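Local structure of acyl-CoA dehydrogenase FadE3 (Mycobacterium smegmatis, 4IV6) at residues R121-L126 and D165-M170; W157-R162 and V209-L214; D196-L201 and E213-D218. The protein belongs to the acyl-CoA dehydrogenase family of flavoproteins and binds dihydroflavine-adenine dinucleotide within an assembly of four chains. One frame throughout, in Å; residues are numbered along the deposited sequence.

How the contacts relate
Contacts 1 and 2, centres about 10 Å apart, both touch the flavin, contact 1 through backbone atoms of strand 122-125 and the residue just after it, contact 2 through a bulge and turn. They are joined by a probable hydrogen bond of 2.7 Å from Thr123 OG1 to Ser159 O. Contact 3 lies about 9 Å from contact 2, centre to centre, on the same strand 211-216, and the salt bridge between Arg162 NH2 and Asp200 OD1 (2.7 Å) ties the two. The side chain of Leu201, in contact 3, is about 7 Å from the bound FDA. Together the three illustrate how a flavin site can be assembled from edges and corners of neighbouring sheets.

Contact 1 (R121-L126 and D165-M170); sequences RATMAL and DLVALM. With FDA (dihydroflavine-adenine dinucleotide), chain D.
Ala125 sets its CB against the tips of two side chains of strand 166-170, 3.5 Å from Val167 CG1, a tight pair, and 3.8 Å from Leu169 CD1. Thr123 joins them on this face, its CG2 running alongside Val167 CG2 at 3.9 Å. With OG1 anti to the backbone N (chi1 -172°), the threonine hydroxyl turns instead to Ser159 O. On the opposite face Met124, its chain bent at both outer torsions, lays SD against Ala168 CB at 3.8 Å. Past the last paired residues, Leu126 CD2 presses close on Met170 CB, at 3.4 Å.

Parallel pairing positions all these groups. Thr123 and Ala125 spend their N-H and C=O on Leu166, Ala168 and Met170, while Leu166 N bonds to Arg121 O and a water joins the N atoms of Arg121 and Asp165. The alternate residues present their backbone to the other side, toward the ligand: FDA N3 donates to Met124 O almost straight (3.0 Å, 174°), and Leu126 N donates to FDA O2 (3.0 Å). Both hydrogen bonds from 121-126 to the flavin's pyrimidine end use main-chain atoms, one of the strand and one just past it.

Helix 83-102 packs against Ala122 and Met124, and Met238 of helix 234-270 touches Met124, Leu126 and Met170. Beyond strand 166-172, the antiparallel strand 184-190 completes the three-stranded sheet through backbone bonds to Val167 and Leu169.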
loop_
_atom_site.group_PDB
_atom_site.type_symbol
_atom_site.label_atom_id
_atom_site.label_comp_id
_atom_site.label_asym_id
_atom_site.label_seq_id
_atom_site.Cartn_x
_atom_site.Cartn_y
_atom_site.Cartn_z
ATOM N N ARG B 121 33.518 -5.617 24.864
ATOM C CA ARG B 121 32.431 -5.193 24.009
ATOM C C ARG B 121 31.991 -3.760 24.299
ATOM O O ARG B 121 32.056 -3.286 25.451
ATOM C CB ARG B 121 31.266 -6.136 24.205
ATOM C CG ARG B 121 31.490 -7.457 23.481
ATOM C CD ARG B 121 30.422 -8.451 23.821
ATOM N NE ARG B 121 29.138 -8.054 23.300
ATOM C CZ ARG B 121 28.004 -8.660 23.619
ATOM N NH1 ARG B 121 28.016 -9.716 24.434
ATOM N NH2 ARG B 121 26.867 -8.231 23.096
ATOM N N ALA B 122 31.552 -3.068 23.249
ATOM C CA ALA B 122 31.112 -1.691 23.354
ATOM C C ALA B 122 29.724 -1.530 22.788
ATOM O O ALA B 122 29.283 -2.283 21.903
ATOM C CB ALA B 122 32.091 -0.749 22.652
ATOM N N THR B 123 29.034 -0.502 23.281
ATOM C CA THR B 123 27.735 -0.145 22.740
ATOM C C THR B 123 27.574 1.375 22.700
ATOM O O THR B 123 28.388 2.103 23.293
ATOM C CB THR B 123 26.619 -0.793 23.546
ATOM O OG1 THR B 123 25.355 -0.591 22.889
ATOM C CG2 THR B 123 26.562 -0.199 24.966
ATOM N N MET B 124 26.544 1.840 21.992
ATOM C CA MET B 124 26.253 3.282 21.855
ATOM C C MET B 124 25.132 3.697 22.779
ATOM O O MET B 124 24.070 3.117 22.708
ATOM C CB MET B 124 25.730 3.624 20.459
ATOM C CG MET B 124 26.668 3.409 19.301
ATOM S SD MET B 124 28.094 4.509 19.345
ATOM C CE MET B 124 27.306 6.095 19.472
ATOM N N ALA B 125 25.334 4.751 23.562
ATOM C CA ALA B 125 24.289 5.293 24.416
ATOM C C ALA B 125 23.905 6.731 24.054
ATOM O O ALA B 125 24.533 7.704 24.504
ATOM C CB ALA B 125 24.689 5.193 25.876
ATOM N N LEU B 126 22.845 6.855 23.265
ATOM C CA LEU B 126 22.319 8.151 22.835
ATOM C C LEU B 126 20.947 8.418 23.447
ATOM O O LEU B 126 20.731 9.467 24.013
ATOM C CB LEU B 126 22.158 8.222 21.320
ATOM C CG LEU B 126 23.307 7.909 20.368
ATOM C CD1 LEU B 126 23.034 8.418 18.965
ATOM C CD2 LEU B 126 24.591 8.483 20.851
ATOM N N ASP B 165 31.412 -3.435 28.406
ATOM C CA ASP B 165 32.091 -2.651 29.421
ATOM C C ASP B 165 32.729 -1.347 28.926
ATOM O O ASP B 165 33.416 -0.677 29.695
ATOM C CB ASP B 165 33.073 -3.535 30.166
ATOM C CG ASP B 165 32.354 -4.481 31.135
ATOM O OD1 ASP B 165 31.120 -4.329 31.368
ATOM O OD2 ASP B 165 33.012 -5.370 31.670
ATOM N N LEU B 166 32.480 -0.984 27.667
ATOM C CA LEU B 166 32.745 0.384 27.193
ATOM C C LEU B 166 31.493 0.918 26.540
ATOM O O LEU B 166 30.898 0.258 25.701
ATOM C CB LEU B 166 33.888 0.422 26.197
ATOM C CG LEU B 166 34.284 1.794 25.634
ATOM C CD1 LEU B 166 34.889 2.665 26.720
ATOM C CD2 LEU B 166 35.251 1.600 24.496
ATOM N N VAL B 167 31.084 2.115 26.932
ATOM C CA VAL B 167 29.863 2.720 26.403
ATOM C C VAL B 167 30.241 4.081 25.805
ATOM O O VAL B 167 30.881 4.904 26.466
ATOM C CB VAL B 167 28.799 2.836 27.520
ATOM C CG1 VAL B 167 27.562 3.579 27.022
ATOM C CG2 VAL B 167 28.413 1.456 28.038
ATOM N N ALA B 168 29.931 4.270 24.533
ATOM C CA ALA B 168 30.096 5.554 23.882
ATOM C C ALA B 168 28.869 6.408 24.212
ATOM O O ALA B 168 27.788 6.225 23.655
ATOM C CB ALA B 168 30.259 5.388 22.382
ATOM N N LEU B 169 29.061 7.345 25.129
ATOM C CA LEU B 169 27.962 8.094 25.726
ATOM C C LEU B 169 27.873 9.474 25.114
ATOM O O LEU B 169 28.795 10.266 25.270
ATOM C CB LEU B 169 28.203 8.255 27.224
ATOM C CG LEU B 169 27.102 8.943 28.025
ATOM C CD1 LEU B 169 25.853 8.058 28.126
ATOM C CD2 LEU B 169 27.603 9.262 29.413
ATOM N N MET B 170 26.758 9.782 24.461
ATOM C CA MET B 170 26.544 11.133 23.942
ATOM C C MET B 170 25.925 11.932 25.068
ATOM O O MET B 170 24.915 11.515 25.658
ATOM C CB MET B 170 25.648 11.126 22.713
ATOM C CG MET B 170 25.498 12.500 22.053
ATOM S SD MET B 170 24.424 12.482 20.589
ATOM C CE MET B 170 25.525 11.838 19.377
HETATM P PA FDA D . 10.198 9.630 19.901
HETATM O O1A FDA D . 11.355 10.488 19.454
HETATM O O2A FDA D . 9.502 9.908 21.204
HETATM O O5B FDA D . 9.118 9.619 18.719
HETATM C C5B FDA D . 7.790 9.067 18.871
HETATM C C4B FDA D . 7.060 9.143 17.518
HETATM O O4B FDA D . 7.074 10.484 16.991
HETATM C C3B FDA D . 7.735 8.305 16.454
HETATM O O3B FDA D . 6.746 7.881 15.491
HETATM C C2B FDA D . 8.716 9.286 15.851
HETATM O O2B FDA D . 9.147 8.961 14.532
HETATM C C1B FDA D . 7.858 10.527 15.809
HETATM N N9A FDA D . 8.642 11.791 15.749
HETATM C C8A FDA D . 9.372 12.313 16.760
HETATM N N7A FDA D . 9.915 13.488 16.384
HETATM C C5A FDA D . 9.529 13.707 15.104
HETATM C C6A FDA D . 9.743 14.738 14.102
HETATM N N6A FDA D . 10.500 15.795 14.403
HETATM N N1A FDA D . 9.185 14.621 12.877
HETATM C C2A FDA D . 8.397 13.574 12.583
HETATM N N3A FDA D . 8.152 12.570 13.454
HETATM C C4A FDA D . 8.669 12.602 14.699
HETATM N N1 FDA D . 19.159 3.759 21.444
HETATM C C2 FDA D . 20.446 3.858 21.764
HETATM O O2 FDA D . 20.925 4.984 21.993
HETATM N N3 FDA D . 21.247 2.780 21.847
HETATM C C4 FDA D . 20.837 1.529 21.640
HETATM O O4 FDA D . 21.624 0.551 21.761
HETATM C C4X FDA D . 19.425 1.335 21.252
HETATM N N5 FDA D . 18.877 0.120 21.043
HETATM C C5X FDA D . 17.530 -0.029 21.120
HETATM C C6 FDA D . 16.947 -1.283 21.331
HETATM C C7 FDA D . 15.562 -1.446 21.373
HETATM C C7M FDA D . 14.950 -2.798 21.636
HETATM C C8 FDA D . 14.725 -0.329 21.180
HETATM C C8M FDA D . 13.215 -0.402 21.201
HETATM C C9 FDA D . 15.303 0.915 20.980
HETATM C C9A FDA D . 16.697 1.084 20.966
HETATM N N10 FDA D . 17.241 2.374 20.796
HETATM C C10 FDA D . 18.585 2.551 21.194
HETATM C "C1'" FDA D . 16.340 3.511 21.019
HETATM C "C2'" FDA D . 15.840 3.962 19.664
HETATM O "O2'" FDA D . 16.897 4.523 18.884
HETATM C "C3'" FDA D . 14.716 4.976 19.881
HETATM O "O3'" FDA D . 13.549 4.256 20.265
HETATM C "C4'" FDA D . 14.401 5.798 18.654
HETATM O "O4'" FDA D . 15.410 6.820 18.605
HETATM C "C5'" FDA D . 13.035 6.499 18.765
HETATM O "O5'" FDA D . 12.979 7.172 20.003
HETATM P P FDA D . 11.673 7.407 20.868
HETATM O O1P FDA D . 12.145 8.357 21.950
HETATM O O2P FDA D . 11.095 6.090 21.260
HETATM O O3P FDA D . 10.680 8.107 19.806
HETATM O O HOH W 1 32.588 -5.992 27.671
#

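Contact 2 (W157-R162 and V209-L214); sequences WISNAR and VESCEL. With FDA (dihydroflavine-adenine dinucleotide), chain D.
Glu210 curls against the chain at Asn160-Arg162, where it leaves the type II turn Ile158-Ala161. Its CB carries CG between the backbone N and the carbonyl carbon (chi1 78°), and chi2 bends the chain back. There CG lies 3.9 Å from Arg162 CB, and CD rests 3.6 Å from Asn160 CA. At the tip, OE2 takes a weak bond from Arg162 N (3.0 Å), whereas OE1 pairs with Arg163 and, through a water, reaches Asn160 OD1. The backbone O of Glu210 accepts Asn160 N at 2.8 Å, bonding to the turn itself, while the weak bond to Arg162 N falls just beyond it.

Nearer the flavin, Trp157 and Ile158 both face Cys212 as a G1 beta bulge. At this corner the indole lies against the dimethylbenzene end of the flavin, with FDA C8M 3.7 Å above one ring face, offset toward the rim, while Tyr344 of the second subunit meets the ring edge-to-face. Ser159 N donates to FDA O4 (2.9 Å), and FDA N5 to Ser159 OG, which also shares a hydrogen bond of 3.1 Å with Ser211 OG. Bulge, turn and paired serines form a wall of the flavin pocket of this acyl-CoA dehydrogenase.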
loop_
_atom_site.group_PDB
_atom_site.type_symbol
_atom_site.label_atom_id
_atom_site.label_comp_id
_atom_site.label_asym_id
_atom_site.label_seq_id
_atom_site.Cartn_x
_atom_site.Cartn_y
_atom_site.Cartn_z
ATOM N N TRP B 157 16.849 2.247 26.668
ATOM C CA TRP B 157 16.891 1.355 25.507
ATOM C C TRP B 157 18.303 1.088 25.030
ATOM O O TRP B 157 18.527 0.897 23.833
ATOM C CB TRP B 157 16.048 1.913 24.327
ATOM C CG TRP B 157 14.596 1.855 24.532
ATOM C CD1 TRP B 157 13.720 2.917 24.544
ATOM C CD2 TRP B 157 13.801 0.679 24.721
ATOM N NE1 TRP B 157 12.441 2.469 24.755
ATOM C CE2 TRP B 157 12.462 1.097 24.855
ATOM C CE3 TRP B 157 14.091 -0.686 24.803
ATOM C CZ2 TRP B 157 11.425 0.196 25.092
ATOM C CZ3 TRP B 157 13.059 -1.589 25.022
ATOM C CH2 TRP B 157 11.743 -1.145 25.158
ATOM N N ILE B 158 19.267 1.022 25.939
ATOM C CA ILE B 158 20.640 0.830 25.505
ATOM C C ILE B 158 20.945 -0.657 25.371
ATOM O O ILE B 158 21.000 -1.388 26.360
ATOM C CB ILE B 158 21.644 1.552 26.425
ATOM C CG1 ILE B 158 21.299 3.057 26.521
ATOM C CG2 ILE B 158 23.081 1.328 25.927
ATOM C CD1 ILE B 158 21.009 3.725 25.174
ATOM N N SER B 159 21.114 -1.100 24.126
ATOM C CA SER B 159 21.336 -2.509 23.845
ATOM C C SER B 159 22.715 -2.972 24.311
ATOM O O SER B 159 23.706 -2.246 24.228
ATOM C CB SER B 159 21.177 -2.786 22.354
ATOM O OG SER B 159 19.834 -2.503 21.953
ATOM N N ASN B 160 22.755 -4.209 24.783
ATOM C CA ASN B 160 23.972 -4.837 25.260
ATOM C C ASN B 160 24.686 -4.049 26.366
ATOM O O ASN B 160 25.892 -4.203 26.559
ATOM C CB ASN B 160 24.933 -5.072 24.109
ATOM C CG ASN B 160 24.281 -5.718 22.915
ATOM O OD1 ASN B 160 24.027 -6.913 22.900
ATOM N ND2 ASN B 160 24.087 -4.940 21.877
ATOM N N ALA B 161 23.952 -3.227 27.115
ATOM C CA ALA B 161 24.553 -2.398 28.154
ATOM C C ALA B 161 25.202 -3.155 29.300
ATOM O O ALA B 161 26.145 -2.641 29.914
ATOM C CB ALA B 161 23.526 -1.418 28.704
ATOM N N ARG B 162 24.704 -4.339 29.616
ATOM C CA ARG B 162 25.223 -5.139 30.730
ATOM C C ARG B 162 26.508 -5.874 30.305
ATOM O O ARG B 162 27.508 -5.883 31.016
ATOM C CB ARG B 162 24.155 -6.146 31.188
ATOM C CG ARG B 162 24.376 -6.760 32.561
ATOM C CD ARG B 162 23.190 -7.589 33.084
ATOM N NE ARG B 162 21.886 -6.882 33.051
ATOM C CZ ARG B 162 21.504 -5.921 33.894
ATOM N NH1 ARG B 162 22.305 -5.475 34.869
ATOM N NH2 ARG B 162 20.301 -5.383 33.768
ATOM N N VAL B 209 19.278 -10.694 23.799
ATOM C CA VAL B 209 20.028 -9.435 24.021
ATOM C C VAL B 209 19.282 -8.469 24.939
ATOM O O VAL B 209 18.116 -8.158 24.702
ATOM C CB VAL B 209 20.280 -8.711 22.676
ATOM C CG1 VAL B 209 20.736 -7.259 22.871
ATOM C CG2 VAL B 209 21.314 -9.491 21.881
ATOM N N GLU B 210 19.972 -7.977 25.966
ATOM C CA GLU B 210 19.379 -7.038 26.912
ATOM C C GLU B 210 19.387 -5.621 26.334
ATOM O O GLU B 210 20.300 -5.269 25.616
ATOM C CB GLU B 210 20.088 -7.106 28.269
ATOM C CG GLU B 210 21.439 -6.385 28.402
ATOM C CD GLU B 210 22.634 -7.087 27.759
ATOM O OE1 GLU B 210 22.457 -8.116 27.060
ATOM O OE2 GLU B 210 23.773 -6.608 27.960
ATOM N N SER B 211 18.328 -4.856 26.609
ATOM C CA SER B 211 18.307 -3.411 26.434
ATOM C C SER B 211 17.942 -2.799 27.760
ATOM O O SER B 211 16.992 -3.256 28.403
ATOM C CB SER B 211 17.310 -2.997 25.362
ATOM O OG SER B 211 17.787 -3.482 24.099
ATOM N N CYS B 212 18.693 -1.786 28.165
ATOM C CA CYS B 212 18.650 -1.296 29.536
ATOM C C CYS B 212 18.483 0.204 29.723
ATOM O O CYS B 212 18.876 1.013 28.863
ATOM C CB CYS B 212 19.950 -1.696 30.228
ATOM S SG CYS B 212 20.310 -3.471 30.178
ATOM N N GLU B 213 17.926 0.550 30.873
ATOM C CA GLU B 213 18.027 1.890 31.403
ATOM C C GLU B 213 19.345 2.073 32.154
ATOM O O GLU B 213 19.743 1.211 32.930
ATOM C CB GLU B 213 16.867 2.226 32.326
ATOM C CG GLU B 213 16.818 3.705 32.693
ATOM C CD GLU B 213 15.650 4.025 33.621
ATOM O OE1 GLU B 213 15.845 4.379 34.805
ATOM O OE2 GLU B 213 14.521 3.838 33.157
ATOM N N LEU B 214 20.003 3.185 31.869
ATOM C CA LEU B 214 21.232 3.603 32.512
ATOM C C LEU B 214 21.005 4.866 33.344
ATOM O O LEU B 214 20.413 5.834 32.868
ATOM C CB LEU B 214 22.294 3.958 31.493
ATOM C CG LEU B 214 22.538 3.040 30.299
ATOM C CD1 LEU B 214 23.725 3.577 29.515
ATOM C CD2 LEU B 214 22.760 1.602 30.721
HETATM P PA FDA D . 10.198 9.630 19.901
HETATM O O1A FDA D . 11.355 10.488 19.454
HETATM O O2A FDA D . 9.502 9.908 21.204
HETATM O O5B FDA D . 9.118 9.619 18.719
HETATM C C5B FDA D . 7.790 9.067 18.871
HETATM C C4B FDA D . 7.060 9.143 17.518
HETATM O O4B FDA D . 7.074 10.484 16.991
HETATM C C3B FDA D . 7.735 8.305 16.454
HETATM O O3B FDA D . 6.746 7.881 15.491
HETATM C C2B FDA D . 8.716 9.286 15.851
HETATM O O2B FDA D . 9.147 8.961 14.532
HETATM C C1B FDA D . 7.858 10.527 15.809
HETATM N N9A FDA D . 8.642 11.791 15.749
HETATM C C8A FDA D . 9.372 12.313 16.760
HETATM N N7A FDA D . 9.915 13.488 16.384
HETATM C C5A FDA D . 9.529 13.707 15.104
HETATM C C6A FDA D . 9.743 14.738 14.102
HETATM N N6A FDA D . 10.500 15.795 14.403
HETATM N N1A FDA D . 9.185 14.621 12.877
HETATM C C2A FDA D . 8.397 13.574 12.583
HETATM N N3A FDA D . 8.152 12.570 13.454
HETATM C C4A FDA D . 8.669 12.602 14.699
HETATM N N1 FDA D . 19.159 3.759 21.444
HETATM C C2 FDA D . 20.446 3.858 21.764
HETATM O O2 FDA D . 20.925 4.984 21.993
HETATM N N3 FDA D . 21.247 2.780 21.847
HETATM C C4 FDA D . 20.837 1.529 21.640
HETATM O O4 FDA D . 21.624 0.551 21.761
HETATM C C4X FDA D . 19.425 1.335 21.252
HETATM N N5 FDA D . 18.877 0.120 21.043
HETATM C C5X FDA D . 17.530 -0.029 21.120
HETATM C C6 FDA D . 16.947 -1.283 21.331
HETATM C C7 FDA D . 15.562 -1.446 21.373
HETATM C C7M FDA D . 14.950 -2.798 21.636
HETATM C C8 FDA D . 14.725 -0.329 21.180
HETATM C C8M FDA D . 13.215 -0.402 21.201
HETATM C C9 FDA D . 15.303 0.915 20.980
HETATM C C9A FDA D . 16.697 1.084 20.966
HETATM N N10 FDA D . 17.241 2.374 20.796
HETATM C C10 FDA D . 18.585 2.551 21.194
HETATM C "C1'" FDA D . 16.340 3.511 21.019
HETATM C "C2'" FDA D . 15.840 3.962 19.664
HETATM O "O2'" FDA D . 16.897 4.523 18.884
HETATM C "C3'" FDA D . 14.716 4.976 19.881
HETATM O "O3'" FDA D . 13.549 4.256 20.265
HETATM C "C4'" FDA D . 14.401 5.798 18.654
HETATM O "O4'" FDA D . 15.410 6.820 18.605
HETATM C "C5'" FDA D . 13.035 6.499 18.765
HETATM O "O5'" FDA D . 12.979 7.172 20.003
HETATM P P FDA D . 11.673 7.407 20.868
HETATM O O1P FDA D . 12.145 8.357 21.950
HETATM O O2P FDA D . 11.095 6.090 21.260
HETATM O O3P FDA D . 10.680 8.107 19.806
HETATM O O HOH W 2 24.274 -8.521 24.850
#

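Contact 3 (D196-L201 and E213-D218); sequences DVSRDL and ELNFTD
Asn215 and Ser198 meet through a straight side-chain hydrogen bond that opens a short chain of hydrogen bonds along the surface of the hairpin. Asn215 ND2 donates to Ser198 OG at 2.9 Å with an N-H...O angle of 174°, and the hydroxyl donates to Asp196 OD2 (2.7 Å), meeting that oxygen from above the carboxylate plane. The second N-H of the amide goes to Glu213 OE1, also 2.9 Å away, on the anti lone pair of that oxygen. Both acceptors lie close to the amide plane, which should fix the rotation of the Asn215 head.

A salt bridge lies on the same face. With CG anti to the backbone N (chi1 -170°) and the chain extended beyond it, Glu213 carries its carboxylate to the edge of the Arg199 guanidinium, the two planes nearly perpendicular (88°). The modelled separation of Arg199 NH2 and Glu213 OE2 is implausibly short, and the exact geometry is doubtful.

Backbone bonds set the antiparallel register. Asp196 and Asn215 exchange two, Asp196 N to Asn215 O at 2.9 Å and Asn215 N to Asp196 O at 3.0 Å, and Ser198 N follows with a short bond of 2.7 Å to Glu213 O. Further along, Glu213 N reaches Arg199 O only weakly, at 3.4 Å.

On the other face Val197 CG2 and Leu214 CD2 lie 4.1 Å apart, their side chains side by side and pointing the same way. Strand 211-216 lies between strands 195-200 and 148-159 in the antiparallel sheet: strand 195-200 closes the hairpin along one edge, and strand 148-159 pairs along the other through Lys155 and Gly153, with Phe216 packing on Ile151.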
loop_
_atom_site.group_PDB
_atom_site.type_symbol
_atom_site.label_atom_id
_atom_site.label_comp_id
_atom_site.label_asym_id
_atom_site.label_seq_id
_atom_site.Cartn_x
_atom_site.Cartn_y
_atom_site.Cartn_z
ATOM N N ASP B 196 25.034 3.104 36.769
ATOM C CA ASP B 196 24.163 1.983 37.075
ATOM C C ASP B 196 23.473 1.494 35.807
ATOM O O ASP B 196 22.933 2.295 35.024
ATOM C CB ASP B 196 23.117 2.426 38.102
ATOM C CG ASP B 196 22.203 1.295 38.557
ATOM O OD1 ASP B 196 22.651 0.296 39.090
ATOM O OD2 ASP B 196 20.995 1.412 38.381
ATOM N N VAL B 197 23.538 0.186 35.589
ATOM C CA VAL B 197 22.799 -0.471 34.510
ATOM C C VAL B 197 21.591 -1.082 35.188
ATOM O O VAL B 197 21.677 -2.076 35.928
ATOM C CB VAL B 197 23.645 -1.509 33.769
ATOM C CG1 VAL B 197 22.842 -2.124 32.633
ATOM C CG2 VAL B 197 24.876 -0.837 33.205
ATOM N N SER B 198 20.462 -0.433 34.964
ATOM C CA SER B 198 19.434 -0.364 35.997
ATOM C C SER B 198 18.421 -1.459 35.864
ATOM O O SER B 198 17.964 -1.981 36.902
ATOM C CB SER B 198 18.739 1.027 36.053
ATOM O OG SER B 198 19.667 2.113 36.133
ATOM N N ARG B 199 18.029 -1.810 34.642
ATOM C CA ARG B 199 17.130 -2.993 34.454
ATOM C C ARG B 199 17.006 -3.388 32.974
ATOM O O ARG B 199 17.246 -2.533 32.119
ATOM C CB ARG B 199 15.729 -2.707 34.998
ATOM C CG ARG B 199 14.916 -1.754 34.136
ATOM C CD ARG B 199 13.704 -1.232 34.864
ATOM N NE ARG B 199 13.114 -0.103 34.167
ATOM C CZ ARG B 199 13.627 1.124 34.159
ATOM N NH1 ARG B 199 14.754 1.406 34.812
ATOM N NH2 ARG B 199 13.007 2.083 33.484
ATOM N N ASP B 200 16.727 -4.658 32.704
ATOM C CA ASP B 200 16.445 -5.163 31.347
ATOM C C ASP B 200 15.012 -4.838 30.971
ATOM O O ASP B 200 14.111 -5.206 31.695
ATOM C CB ASP B 200 16.600 -6.667 31.275
ATOM C CG ASP B 200 18.043 -7.109 31.428
ATOM O OD1 ASP B 200 18.929 -6.230 31.590
ATOM O OD2 ASP B 200 18.296 -8.336 31.391
ATOM N N LEU B 201 14.801 -4.175 29.842
ATOM C CA LEU B 201 13.476 -3.722 29.493
ATOM C C LEU B 201 12.733 -4.836 28.732
ATOM O O LEU B 201 13.255 -5.369 27.788
ATOM C CB LEU B 201 13.588 -2.428 28.692
ATOM C CG LEU B 201 14.366 -1.313 29.421
ATOM C CD1 LEU B 201 14.635 -0.137 28.504
ATOM C CD2 LEU B 201 13.656 -0.833 30.676
ATOM N N GLU B 213 17.926 0.550 30.873
ATOM C CA GLU B 213 18.027 1.890 31.403
ATOM C C GLU B 213 19.345 2.073 32.154
ATOM O O GLU B 213 19.743 1.211 32.930
ATOM C CB GLU B 213 16.867 2.226 32.326
ATOM C CG GLU B 213 16.818 3.705 32.693
ATOM C CD GLU B 213 15.650 4.025 33.621
ATOM O OE1 GLU B 213 15.845 4.379 34.805
ATOM O OE2 GLU B 213 14.521 3.838 33.157
ATOM N N LEU B 214 20.003 3.185 31.869
ATOM C CA LEU B 214 21.232 3.603 32.512
ATOM C C LEU B 214 21.005 4.866 33.344
ATOM O O LEU B 214 20.413 5.834 32.868
ATOM C CB LEU B 214 22.294 3.958 31.493
ATOM C CG LEU B 214 22.538 3.040 30.299
ATOM C CD1 LEU B 214 23.725 3.577 29.515
ATOM C CD2 LEU B 214 22.760 1.602 30.721
ATOM N N ASN B 215 21.563 4.886 34.549
ATOM C CA ASN B 215 21.483 6.042 35.427
ATOM C C ASN B 215 22.863 6.416 35.918
ATOM O O ASN B 215 23.556 5.571 36.450
ATOM C CB ASN B 215 20.539 5.719 36.584
ATOM C CG ASN B 215 19.104 5.825 36.159
ATOM O OD1 ASN B 215 18.583 6.934 36.023
ATOM N ND2 ASN B 215 18.453 4.705 35.940
ATOM N N PHE B 216 23.256 7.670 35.684
ATOM C CA PHE B 216 24.532 8.216 36.103
ATOM C C PHE B 216 24.317 9.191 37.261
ATOM O O PHE B 216 23.560 10.181 37.139
ATOM C CB PHE B 216 25.173 8.956 34.951
ATOM C CG PHE B 216 25.440 8.095 33.769
ATOM C CD1 PHE B 216 26.631 7.385 33.679
ATOM C CD2 PHE B 216 24.510 7.957 32.786
ATOM C CE1 PHE B 216 26.905 6.584 32.588
ATOM C CE2 PHE B 216 24.749 7.138 31.692
ATOM C CZ PHE B 216 25.946 6.450 31.601
ATOM N N THR B 217 24.945 8.877 38.388
ATOM C CA THR B 217 24.940 9.724 39.576
ATOM C C THR B 217 26.359 10.057 39.946
ATOM O O THR B 217 27.093 9.197 40.391
ATOM C CB THR B 217 24.287 8.973 40.736
ATOM O OG1 THR B 217 23.015 8.462 40.303
ATOM C CG2 THR B 217 24.097 9.879 41.922
ATOM N N ASP B 218 26.752 11.316 39.754
ATOM C CA ASP B 218 28.077 11.805 40.178
ATOM C C ASP B 218 29.160 10.856 39.660
ATOM O O ASP B 218 30.131 10.541 40.372
ATOM C CB ASP B 218 28.120 11.915 41.707
ATOM C CG ASP B 218 29.322 12.719 42.226
ATOM O OD1 ASP B 218 29.581 13.819 41.716
ATOM O OD2 ASP B 218 29.968 12.242 43.168
#